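Local structure of 2-methyl-3-hydroxypyridine-5-carboxylic acid oxygenase (Mesorhizobium loti, 3ALJ) at residues V326-E329 with T330-P334; E83-H87 with N88-S92; H108-D111 with A112-R116; K161-S165 with I166-Q170; N356-P360 with A361-A365. The protein is an FAD-containing oxygenase that probably uses molecular oxygen to oxidise and open the aromatic ring of 2-methyl-3-hydroxypyridine-5-carboxylic acid. All blocks are in the same frame, centred on the assembly; numbering follows the deposited sequence. Where two conformers were deposited one is given.

Contact 1. Residues V326-E329 with T330-P334; sequences VAWE and TRIRP
The carbonyl O of Glu329 receives the amide N of Arg333 at 2.9 Å, one of four consecutive i to i+4 bonds that wind this part of helix 321-349. The two side chains repeat the pairing outside the backbone. Both run alongside each other in the same direction, with CG of Glu329 anti to its N (chi1 -177°) and the arginine extended as far as NE. This brings Arg333 NH1 to within 3.0 Å of Glu329 OE2 in a nearly straight salt bridge. The oxygen lies in the guanidinium plane, yet the nitrogen meets it on the anti side and 33° out of the carboxylate plane. The other ends are held elsewhere: Glu329 OE1 accepts from Trp278 N, while Arg333 NE pairs with Asp337 and NH2 reaches Leu275 O.

Round the helix, on its buried side, Ile332 lays its CG2 methyl over one face of the Trp328 indole, a CH-pi contact 3.9 Å from the centroid of the five-membered ring. Trp328 NE1, 3.6 Å from that methyl, donates to Asn307 O, which keeps this buried N-H satisfied against helix 300-314. Pro334 has no amide hydrogen to give the preceding turn, and the helix kinks there. With three nitrogens engaged by separate partners, the Arg333 guanidinium is fixed in rotation, and its charge is probably well balanced by Glu329 and Asp337.

Contact 2. Residues E83-H87 with N88-S92; sequences ETWMH and NKSVS
The Trp85 indole packs obliquely against Ser90, its CD1 3.6 Å from Ser90 CA, while its CE3 end approaches Asn88, whose amide plane stands 84° to the ring. At the indole edge, in plane, lies Glu83 OE2, 2.9 Å from Trp85 NE1. The His87 ring carries Met86 SD over one face. Glu83 OE2 serves two donors: NE1 comes from above the carboxylate plane, and Ser90 OG donates a hydrogen bond to the anti lone pair at 2.7 Å. Ser90 OG reaches it by lying anti to its own backbone N (chi1 -176°). Cutting Glu83 back to an alanine would probably leave the indole N-H and the Ser90 hydroxyl without their common acceptor.

The chain reverses in a type I' turn from Met86 to Lys89, where His87 and Asn88 both have positive phi, a conformation asparagine tolerates well. Farther along, Val91 and Ser92 both face Thr84 in a classic beta bulge. Val91 N gives Thr84 O a bond of 2.8 Å, and a water joins the Thr84 and Ser92 hydroxyls. The hairpin forms one border of a mixed sheet: strand 89-94 is outermost, and strand 82-86 lies between it and strand 199-203, with Phe251 meeting Trp85 edge-to-face.

Contact 3. Residues H108-D111 with A112-R116; sequences HLHD and ALVNR
His110 and Val114, one turn apart on helix 106-119, set their side chains at a slant to each other. In the conformer described, the imidazole approaches through its ND1-CE1 side, both atoms 3.9 Å from Val114 CG2, and ND1 is buried here with no polar partner. With chi1 at -165° the ring stands beside its own carbonyl carbon and near that methyl, and NE2 donates to Gly19 O. The same methyl rests 3.4 Å from His110 O, whose bond to Val114 N belongs to the regular i to i+4 ladder.

Leu109 and Leu113 meet differently, methyl to methyl, with CD1 of each 4.2 Å from the other. Leu113 CG sits 3.5 Å from Leu109 O, so the leucine shields the helix backbone. Both leucines also pack on Phe21 and Leu63. Ala112 has just a methyl, which suits a place pressed between its own helix and Asp71 and Val72 of helix 69-73.

An amphipathic helix thus presents its leucines to helix 21-32, whose first turn carries the end of an apparent Rossmann-type GxGxxG pattern. The His110 side chain, about 5 Å from the FAD at the nearest atoms, holds a backbone carbonyl of this apparent dinucleotide-binding turn.

Contact 4. Residues K161-S165 with I166-Q170; sequences KVRDS and IGFKQ
Helix 161-166 stops at Gly167, whose N bonds to Arg163 O at 2.9 Å while its phi swings to +100°. With this phi and psi a side-chain carbon would collide with Ile166 O, which calls for glycine. This glycine-terminated helix leads through a short loop into strand 170-185, within the FAD-binding region, and the side chains on both sides of the turn lock it.

Asp164 is the centre of the polar network. Arg163 grips its carboxylate side-on, NE to OD1 at 2.9 Å and NH2 to OD2, both from above the carboxylate plane but close to the plane of the guanidinium. The arginine has further partners in Val158 O, reached by NH2, and Ala289 O, reached by NH1. Gln170 comes in at about a right angle to Asp164, and its NE2 meets OD1 at 3.1 Å nearly in line with the C-O bond. The same amide nitrogen gives another bond to Phe168 O at 2.9 Å. An amide, with two hydrogens on one nitrogen, suits this double role.

Phe168 crosses the aliphatic part of Arg163, CD1 standing 3.7 Å from Arg163 CG. The ring turns its edge to Arg163 O, with CD1 3.3 Å from that oxygen, and makes a cation-pi contact with Arg280. Ser165 OG, folded back toward its helix (chi1 63°), donates to Lys161 O. Two waters complete the turn: one donates a hydrogen bond to Asp164 OD1 and accepts from Phe168 N, and the other donates to both Asp164 OD2 and Gln170 OE1, at 2.8 and 2.9 Å.

Contact 5. Residues N356-P360 with A361-A365; sequences NMFTP and AALEA. With BME (beta-mercaptoethanol), chain D.
Thr359 receives two hydrogen bonds: its carbonyl O takes Leu363 N at 2.9 Å, and its OG1 takes Ala362 N at 3.1 Å. Together they make an ST motif leading toward helix 364-367, whose N-cap position is Leu363. The hydroxyl is placed for this by chi1 of 57°, which sets OG1 between the backbone N and the carbonyl carbon. Pro360 suits the next position, where its ring-restricted phi stiffens the bend. A valine at Thr359 would probably leave Ala362 N without its side-chain acceptor and let the turn open more easily. Just before, Phe358 is the centre of an inverse gamma turn closed by a weak bond.

The apolar contact is between Phe358 and Leu363, which cross at about a right angle, with CD1 of the ring 3.8 Å from CD2 of the leucine. Beyond them Phe358 joins an aromatic cluster with Tyr82, Phe96 and Trp56. Two methyls pack instead on backbone carbonyls: Leu363 CD1 lies 3.5 Å from Phe358 O, and Ala362 CB is 3.4 Å from Met357 O.

A bound beta-mercaptoethanol, probably from the crystallisation liquor, donates a hydrogen bond from O1 to Ala365 O at 2.8 Å and also bonds to Asn58. Glu364 forms a salt bridge with Arg338. Local hydrogen bonds therefore settle the turn's backbone, whereas the phenylalanine and leucine seat it against the protein interior.

From the N terminus the order is contact 2, contact 3, contact 4, contact 1, contact 5; all are local and in series, so none nests or crosses. Contact 2 closes a hairpin at the border of the seven-stranded sheet, contact 3 stays within helix 106-119 beside the probable dinucleotide-binding turn, and contact 4 turns from helix 161-166 into strand 170-185. Contact 1 lies along helix 321-349, and both it and contact 4 reach Leu275. Contact 5 bends the chain after that helix. Contacts 2 and 5 touch through a weak bond from Asn356 N to Ser92 OG, 3.1 Å, tying the late loop to the hairpin; the centres of contacts 2 and 4 are about 43 Å apart.

Contact 1. Residues V326-E329 with T330-P334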
# COMPACT_ATOMS: atom_id res chain seq x y z
N VAL A 326 -20.44 -12.10 -0.41
CA VAL A 326 -19.97 -13.38 -0.05
C VAL A 326 -19.19 -13.99 -1.26
O VAL A 326 -18.11 -14.59 -1.05
CB VAL A 326 -21.21 -14.22 0.38
CG1 VAL A 326 -20.85 -15.76 0.50
CG2 VAL A 326 -21.67 -13.78 1.75
N ALA A 327 -19.70 -13.83 -2.48
CA ALA A 327 -18.97 -14.47 -3.59
C ALA A 327 -17.59 -13.80 -3.73
O ALA A 327 -16.62 -14.46 -4.09
CB ALA A 327 -19.77 -14.29 -4.87
N TRP A 328 -17.59 -12.48 -3.50
CA TRP A 328 -16.30 -11.73 -3.66
C TRP A 328 -15.25 -12.21 -2.69
O TRP A 328 -14.11 -12.52 -3.10
CB TRP A 328 -16.61 -10.29 -3.35
CG TRP A 328 -15.41 -9.39 -3.04
CD1 TRP A 328 -14.44 -8.94 -3.93
CD2 TRP A 328 -15.14 -8.80 -1.74
NE1 TRP A 328 -13.53 -8.12 -3.23
CE2 TRP A 328 -13.95 -8.06 -1.91
CE3 TRP A 328 -15.74 -8.87 -0.46
CZ2 TRP A 328 -13.44 -7.25 -0.90
CZ3 TRP A 328 -15.18 -8.13 0.58
CH2 TRP A 328 -14.00 -7.41 0.35
N GLU A 329 -15.57 -12.26 -1.40
CA GLU A 329 -14.59 -12.79 -0.46
C GLU A 329 -14.10 -14.20 -0.81
O GLU A 329 -12.92 -14.54 -0.78
CB GLU A 329 -15.07 -12.68 1.02
CG GLU A 329 -14.06 -13.16 2.03
CD GLU A 329 -14.54 -13.08 3.49
OE1 GLU A 329 -15.57 -12.50 3.77
OE2 GLU A 329 -13.85 -13.74 4.28
N THR A 330 -15.09 -15.04 -1.10
CA THR A 330 -14.73 -16.43 -1.45
C THR A 330 -13.73 -16.47 -2.64
O THR A 330 -12.81 -17.28 -2.65
CB THR A 330 -16.05 -17.19 -1.84
OG1 THR A 330 -16.79 -17.31 -0.62
CG2 THR A 330 -15.70 -18.66 -2.31
N ARG A 331 -13.98 -15.63 -3.66
CA ARG A 331 -13.15 -15.65 -4.88
C ARG A 331 -11.73 -15.11 -4.66
O ARG A 331 -10.77 -15.62 -5.11
CB ARG A 331 -13.87 -14.77 -5.93
CG ARG A 331 -13.12 -14.71 -7.26
CD ARG A 331 -13.98 -14.10 -8.28
NE ARG A 331 -14.25 -12.66 -8.14
CZ ARG A 331 -13.51 -11.69 -8.72
NH1 ARG A 331 -12.40 -12.03 -9.37
NH2 ARG A 331 -13.85 -10.35 -8.62
N ILE A 332 -11.70 -13.97 -3.91
CA ILE A 332 -10.45 -13.20 -3.93
C ILE A 332 -9.63 -13.34 -2.65
O ILE A 332 -8.39 -13.10 -2.64
CB ILE A 332 -10.84 -11.64 -4.21
CG1 ILE A 332 -9.75 -11.07 -4.98
CG2 ILE A 332 -11.19 -10.80 -2.88
CD1 ILE A 332 -9.81 -11.59 -6.53
N ARG A 333 -10.24 -13.69 -1.50
CA ARG A 333 -9.50 -13.66 -0.26
C ARG A 333 -8.31 -14.58 -0.23
O ARG A 333 -7.29 -14.22 0.34
CB ARG A 333 -10.40 -13.75 0.97
CG ARG A 333 -9.66 -14.01 2.22
CD ARG A 333 -10.56 -14.17 3.43
NE ARG A 333 -9.72 -14.18 4.49
CZ ARG A 333 -10.05 -13.97 5.71
NH1 ARG A 333 -11.35 -13.79 6.01
NH2 ARG A 333 -9.11 -14.01 6.61
N PRO A 334 -8.38 -15.79 -0.83
CA PRO A 334 -7.22 -16.65 -0.69
C PRO A 334 -5.88 -16.08 -1.20
O PRO A 334 -4.82 -16.33 -0.60
CB PRO A 334 -7.61 -17.95 -1.44
CG PRO A 334 -9.13 -17.99 -1.26
CD PRO A 334 -9.53 -16.52 -1.46

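Contact 2. Residues E83-H87 with N88-S92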
# COMPACT_ATOMS: atom_id res chain seq x y z
N GLU A 83 17.97 -4.65 -6.97
CA GLU A 83 19.28 -5.15 -6.49
C GLU A 83 19.23 -5.33 -4.93
O GLU A 83 18.59 -4.53 -4.27
CB GLU A 83 20.37 -4.22 -6.95
CG GLU A 83 21.76 -4.67 -6.51
CD GLU A 83 22.88 -3.82 -7.12
OE1 GLU A 83 22.62 -2.70 -7.59
OE2 GLU A 83 24.04 -4.25 -6.96
N THR A 84 19.89 -6.34 -4.42
CA THR A 84 20.06 -6.52 -2.99
C THR A 84 21.51 -6.50 -2.64
O THR A 84 22.34 -7.21 -3.34
CB THR A 84 19.43 -7.86 -2.61
OG1 THR A 84 18.05 -7.80 -2.95
CG2 THR A 84 19.43 -8.09 -1.07
N TRP A 85 21.87 -5.75 -1.59
CA TRP A 85 23.24 -5.86 -0.98
C TRP A 85 23.17 -6.47 0.40
O TRP A 85 22.23 -6.19 1.16
CB TRP A 85 23.88 -4.48 -0.85
CG TRP A 85 24.19 -3.78 -2.16
CD1 TRP A 85 23.99 -4.21 -3.42
CD2 TRP A 85 24.77 -2.42 -2.22
NE1 TRP A 85 24.43 -3.22 -4.30
CE2 TRP A 85 24.92 -2.12 -3.61
CE3 TRP A 85 25.15 -1.47 -1.23
CZ2 TRP A 85 25.42 -0.88 -4.06
CZ3 TRP A 85 25.69 -0.22 -1.69
CH2 TRP A 85 25.75 0.05 -3.06
N MET A 86 24.21 -7.19 0.76
CA MET A 86 24.45 -7.62 2.13
C MET A 86 25.83 -7.18 2.52
O MET A 86 26.80 -7.55 1.81
CB MET A 86 24.37 -9.15 2.27
CG MET A 86 24.86 -9.61 3.69
SD MET A 86 23.92 -8.86 5.08
CE MET A 86 22.42 -9.60 4.74
N HIS A 87 26.00 -6.34 3.52
CA HIS A 87 27.35 -5.86 3.90
C HIS A 87 28.07 -5.25 2.72
O HIS A 87 29.27 -5.47 2.52
CB HIS A 87 28.14 -6.97 4.63
CG HIS A 87 27.47 -7.48 5.89
ND1 HIS A 87 26.90 -6.66 6.87
CD2 HIS A 87 27.29 -8.74 6.30
CE1 HIS A 87 26.35 -7.43 7.81
NE2 HIS A 87 26.57 -8.69 7.49
N ASN A 88 27.33 -4.46 1.91
CA ASN A 88 27.87 -3.70 0.73
C ASN A 88 28.27 -4.58 -0.42
O ASN A 88 28.81 -4.01 -1.43
CB ASN A 88 29.04 -2.78 1.14
CG ASN A 88 28.63 -1.90 2.28
OD1 ASN A 88 27.55 -1.36 2.19
ND2 ASN A 88 29.40 -1.82 3.31
N LYS A 89 27.99 -5.89 -0.38
CA LYS A 89 28.30 -6.80 -1.52
C LYS A 89 26.96 -7.06 -2.20
O LYS A 89 25.96 -7.41 -1.61
CB LYS A 89 28.84 -8.11 -0.96
CG LYS A 89 29.06 -9.20 -2.03
CD LYS A 89 30.10 -8.70 -3.13
CE LYS A 89 30.45 -9.98 -3.91
NZ LYS A 89 29.46 -10.33 -4.88
N SER A 90 26.90 -6.90 -3.52
CA SER A 90 25.72 -7.21 -4.29
C SER A 90 25.53 -8.68 -4.32
O SER A 90 26.41 -9.43 -4.81
CB SER A 90 25.92 -6.57 -5.66
OG SER A 90 24.70 -6.81 -6.42
N VAL A 91 24.38 -9.13 -3.82
CA VAL A 91 24.12 -10.55 -3.75
C VAL A 91 23.07 -10.99 -4.79
O VAL A 91 22.87 -12.21 -5.07
CB VAL A 91 23.71 -11.02 -2.34
CG1 VAL A 91 24.88 -10.92 -1.40
CG2 VAL A 91 22.45 -10.28 -1.82
N SER A 92 22.28 -10.06 -5.34
CA SER A 92 21.37 -10.47 -6.39
C SER A 92 20.93 -9.20 -7.18
O SER A 92 20.92 -8.07 -6.64
CB SER A 92 20.08 -11.16 -5.82
OG SER A 92 19.33 -10.34 -4.91
O HOH W 1 17.61 -8.48 -5.68

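Contact 3. Residues H108-D111 with A112-R116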
# COMPACT_ATOMS: atom_id res chain seq x y z
N HIS A 108 1.98 10.95 -5.25
CA HIS A 108 1.72 10.80 -6.69
C HIS A 108 0.61 9.83 -6.97
O HIS A 108 -0.28 10.10 -7.77
CB HIS A 108 3.06 10.36 -7.35
CG HIS A 108 2.97 10.24 -8.84
ND1 HIS A 108 3.01 11.36 -9.65
CD2 HIS A 108 2.90 9.17 -9.63
CE1 HIS A 108 2.97 10.95 -10.91
NE2 HIS A 108 2.94 9.62 -10.93
N LEU A 109 0.62 8.70 -6.26
CA LEU A 109 -0.40 7.72 -6.48
C LEU A 109 -1.78 8.24 -6.00
O LEU A 109 -2.79 8.14 -6.67
CB LEU A 109 -0.03 6.41 -5.78
CG LEU A 109 -1.08 5.30 -5.77
CD1 LEU A 109 -1.49 4.98 -7.22
CD2 LEU A 109 -0.57 4.14 -5.04
N HIS A 110 -1.73 8.79 -4.76
CA HIS A 110 -2.97 9.21 -4.14
C HIS A 110 -3.58 10.39 -4.98
O HIS A 110 -4.80 10.33 -5.24
CB HIS A 110 -2.66 9.57 -2.66
CG HIS A 110 -3.88 9.66 -1.85
ND1 HIS A 110 -4.50 10.84 -1.60
CD2 HIS A 110 -4.61 8.69 -1.23
CE1 HIS A 110 -5.55 10.61 -0.83
NE2 HIS A 110 -5.66 9.30 -0.63
N ASP A 111 -2.77 11.31 -5.50
CA ASP A 111 -3.32 12.43 -6.25
C ASP A 111 -3.89 11.94 -7.58
O ASP A 111 -5.01 12.34 -7.97
CB ASP A 111 -2.25 13.53 -6.46
CG ASP A 111 -1.93 14.31 -5.18
OD1 ASP A 111 -2.44 14.05 -4.04
OD2 ASP A 111 -0.92 15.07 -5.43
N ALA A 112 -3.29 10.89 -8.21
CA ALA A 112 -3.87 10.37 -9.42
C ALA A 112 -5.22 9.75 -9.19
O ALA A 112 -6.14 9.98 -10.00
CB ALA A 112 -2.89 9.32 -10.04
N LEU A 113 -5.39 9.05 -8.08
CA LEU A 113 -6.69 8.53 -7.75
C LEU A 113 -7.73 9.59 -7.40
O LEU A 113 -8.88 9.43 -7.85
CB LEU A 113 -6.54 7.48 -6.61
CG LEU A 113 -5.72 6.22 -7.02
CD1 LEU A 113 -5.40 5.46 -5.69
CD2 LEU A 113 -6.53 5.33 -7.90
N VAL A 114 -7.32 10.58 -6.58
CA VAL A 114 -8.32 11.66 -6.29
C VAL A 114 -8.69 12.32 -7.57
O VAL A 114 -9.94 12.56 -7.75
CB VAL A 114 -7.65 12.60 -5.31
CG1 VAL A 114 -8.52 13.87 -5.18
CG2 VAL A 114 -7.48 11.97 -3.93
N ASN A 115 -7.75 12.56 -8.48
CA ASN A 115 -8.07 13.36 -9.74
C ASN A 115 -9.05 12.54 -10.55
O ASN A 115 -10.01 13.15 -11.11
CB ASN A 115 -6.80 13.67 -10.50
CG ASN A 115 -5.90 14.76 -9.81
OD1 ASN A 115 -4.74 14.90 -10.16
ND2 ASN A 115 -6.44 15.48 -8.85
N ARG A 116 -8.92 11.22 -10.61
CA ARG A 116 -9.81 10.40 -11.38
C ARG A 116 -11.18 10.32 -10.73
O ARG A 116 -12.19 10.41 -11.42
CB ARG A 116 -9.15 8.98 -11.60
CG ARG A 116 -10.01 8.02 -12.24
CD ARG A 116 -10.41 8.49 -13.72
NE ARG A 116 -11.10 7.41 -14.36
CZ ARG A 116 -11.91 7.63 -15.43
NH1 ARG A 116 -12.06 8.88 -15.93
NH2 ARG A 116 -12.57 6.66 -15.96

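Contact 4. Residues K161-S165 with I166-Q170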
# COMPACT_ATOMS: atom_id res chain seq x y z
N LYS A 161 -13.46 1.78 11.99
CA LYS A 161 -14.66 1.84 12.84
C LYS A 161 -15.84 1.21 12.19
O LYS A 161 -16.77 0.76 12.90
CB LYS A 161 -14.95 3.33 13.25
CG LYS A 161 -13.97 3.83 14.36
CD LYS A 161 -14.29 5.30 14.75
CE LYS A 161 -13.28 5.73 15.77
NZ LYS A 161 -13.75 7.09 16.18
N VAL A 162 -15.90 1.16 10.85
CA VAL A 162 -16.91 0.36 10.24
C VAL A 162 -16.78 -1.09 10.74
O VAL A 162 -17.79 -1.72 11.13
CB VAL A 162 -16.81 0.49 8.68
CG1 VAL A 162 -17.71 -0.55 7.94
CG2 VAL A 162 -17.08 1.97 8.22
N ARG A 163 -15.56 -1.66 10.75
CA ARG A 163 -15.36 -2.97 11.25
C ARG A 163 -15.64 -3.08 12.75
O ARG A 163 -16.46 -3.95 13.14
CB ARG A 163 -13.87 -3.28 11.06
CG ARG A 163 -13.45 -4.68 11.61
CD ARG A 163 -11.95 -4.81 11.63
NE ARG A 163 -11.33 -3.86 12.54
CZ ARG A 163 -10.18 -3.25 12.39
NH1 ARG A 163 -9.41 -3.41 11.33
NH2 ARG A 163 -9.77 -2.47 13.38
N ASP A 164 -15.09 -2.16 13.54
CA ASP A 164 -15.20 -2.44 14.98
C ASP A 164 -16.56 -2.06 15.54
O ASP A 164 -16.93 -2.61 16.62
CB ASP A 164 -14.08 -1.72 15.68
CG ASP A 164 -12.68 -2.44 15.41
OD1 ASP A 164 -12.70 -3.64 15.04
OD2 ASP A 164 -11.68 -1.80 15.64
N SER A 165 -17.31 -1.20 14.87
CA SER A 165 -18.73 -0.97 15.38
C SER A 165 -19.59 -2.13 15.20
O SER A 165 -20.50 -2.37 16.04
CB SER A 165 -19.37 0.23 14.64
OG SER A 165 -19.50 -0.02 13.24
N ILE A 166 -19.36 -2.95 14.20
CA ILE A 166 -20.12 -4.16 13.96
C ILE A 166 -19.55 -5.31 14.78
O ILE A 166 -20.36 -6.14 15.33
CB ILE A 166 -20.09 -4.50 12.42
CG1 ILE A 166 -20.85 -3.44 11.70
CG2 ILE A 166 -20.61 -5.95 12.13
CD1 ILE A 166 -20.72 -3.47 10.16
N GLY A 167 -18.22 -5.44 14.85
CA GLY A 167 -17.65 -6.51 15.63
C GLY A 167 -17.23 -7.62 14.75
O GLY A 167 -18.10 -8.41 14.28
N PHE A 168 -15.93 -7.67 14.41
CA PHE A 168 -15.43 -8.83 13.67
C PHE A 168 -14.32 -9.47 14.41
O PHE A 168 -13.40 -8.78 15.00
CB PHE A 168 -14.78 -8.30 12.32
CG PHE A 168 -15.74 -7.99 11.29
CD1 PHE A 168 -16.47 -6.78 11.38
CD2 PHE A 168 -15.93 -8.85 10.17
CE1 PHE A 168 -17.41 -6.41 10.32
CE2 PHE A 168 -16.83 -8.52 9.13
CZ PHE A 168 -17.62 -7.30 9.20
N LYS A 169 -14.40 -10.78 14.57
CA LYS A 169 -13.37 -11.53 15.28
C LYS A 169 -12.06 -11.30 14.45
O LYS A 169 -12.02 -11.46 13.23
CB LYS A 169 -13.80 -13.05 15.26
CG LYS A 169 -12.83 -13.97 15.94
CD LYS A 169 -13.52 -15.42 15.90
CE LYS A 169 -12.58 -16.58 16.35
NZ LYS A 169 -11.48 -16.84 15.32
N GLN A 170 -11.01 -11.08 15.19
CA GLN A 170 -9.75 -10.57 14.52
C GLN A 170 -8.55 -10.82 15.42
O GLN A 170 -8.65 -10.89 16.66
CB GLN A 170 -9.91 -9.08 14.30
CG GLN A 170 -10.02 -8.28 15.63
CD GLN A 170 -10.34 -6.80 15.45
OE1 GLN A 170 -9.48 -5.96 15.60
NE2 GLN A 170 -11.52 -6.54 15.00
O HOH W 2 -9.58 -3.31 16.70
O HOH W 3 -14.32 -5.82 15.90

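Contact 5. Residues N356-P360 with A361-A365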
# COMPACT_ATOMS: atom_id res chain seq x y z
N ASN A 356 17.63 -12.82 -4.31
CA ASN A 356 16.98 -13.88 -5.12
C ASN A 356 15.75 -14.50 -4.51
O ASN A 356 15.39 -15.68 -4.79
CB ASN A 356 18.01 -14.98 -5.55
CG ASN A 356 18.98 -14.50 -6.55
OD1 ASN A 356 18.60 -13.82 -7.52
ND2 ASN A 356 20.28 -14.76 -6.24
N MET A 357 15.06 -13.72 -3.69
CA MET A 357 13.84 -14.21 -3.02
C MET A 357 12.51 -13.80 -3.59
O MET A 357 11.47 -14.21 -3.12
CB MET A 357 13.89 -13.95 -1.47
CG MET A 357 15.09 -14.57 -0.75
SD MET A 357 15.00 -16.36 -0.84
CE MET A 357 13.68 -16.59 0.30
N PHE A 358 12.57 -13.10 -4.74
CA PHE A 358 11.31 -12.87 -5.43
C PHE A 358 11.08 -14.06 -6.36
O PHE A 358 11.24 -13.99 -7.61
CB PHE A 358 11.37 -11.54 -6.22
CG PHE A 358 11.17 -10.36 -5.30
CD1 PHE A 358 9.87 -10.07 -4.83
CD2 PHE A 358 12.30 -9.62 -4.87
CE1 PHE A 358 9.70 -9.00 -3.88
CE2 PHE A 358 12.06 -8.53 -3.96
CZ PHE A 358 10.81 -8.30 -3.49
N THR A 359 10.77 -15.19 -5.72
CA THR A 359 10.54 -16.46 -6.42
C THR A 359 9.15 -16.44 -7.02
O THR A 359 8.33 -15.50 -6.80
CB THR A 359 10.49 -17.60 -5.35
OG1 THR A 359 9.44 -17.24 -4.39
CG2 THR A 359 11.81 -17.73 -4.53
N PRO A 360 8.81 -17.48 -7.80
CA PRO A 360 7.49 -17.52 -8.26
C PRO A 360 6.39 -17.44 -7.26
O PRO A 360 5.40 -16.73 -7.41
CB PRO A 360 7.45 -18.86 -9.09
CG PRO A 360 8.85 -18.93 -9.64
CD PRO A 360 9.71 -18.45 -8.44
N ALA A 361 6.61 -18.10 -6.11
CA ALA A 361 5.65 -17.98 -5.07
C ALA A 361 5.49 -16.58 -4.43
O ALA A 361 4.40 -16.16 -4.13
CB ALA A 361 5.96 -19.13 -4.01
N ALA A 362 6.65 -15.95 -4.23
CA ALA A 362 6.65 -14.64 -3.65
C ALA A 362 5.88 -13.70 -4.63
O ALA A 362 5.24 -12.80 -4.13
CB ALA A 362 8.06 -14.12 -3.47
N LEU A 363 6.07 -13.85 -5.95
CA LEU A 363 5.44 -12.99 -6.93
C LEU A 363 4.02 -13.37 -7.30
O LEU A 363 3.42 -12.76 -8.20
CB LEU A 363 6.32 -13.04 -8.18
CG LEU A 363 7.66 -12.31 -8.00
CD1 LEU A 363 8.48 -12.58 -9.32
CD2 LEU A 363 7.50 -10.80 -7.68
N GLU A 364 3.39 -14.35 -6.63
CA GLU A 364 2.06 -14.72 -7.04
C GLU A 364 1.06 -13.60 -6.99
O GLU A 364 0.34 -13.38 -8.02
CB GLU A 364 1.61 -15.85 -6.10
CG GLU A 364 0.10 -16.18 -6.29
CD GLU A 364 -0.31 -17.30 -5.33
OE1 GLU A 364 0.23 -18.39 -5.53
OE2 GLU A 364 -1.00 -17.04 -4.32
N ALA A 365 1.02 -12.80 -5.91
CA ALA A 365 0.07 -11.73 -5.84
C ALA A 365 0.35 -10.72 -7.00
O ALA A 365 -0.57 -10.19 -7.70
CB ALA A 365 0.13 -10.97 -4.47
C1 BME D . -3.33 -10.00 -5.50
C2 BME D . -2.93 -8.93 -4.43
O1 BME D . -3.11 -9.42 -6.80
S2 BME D . -3.51 -9.67 -2.80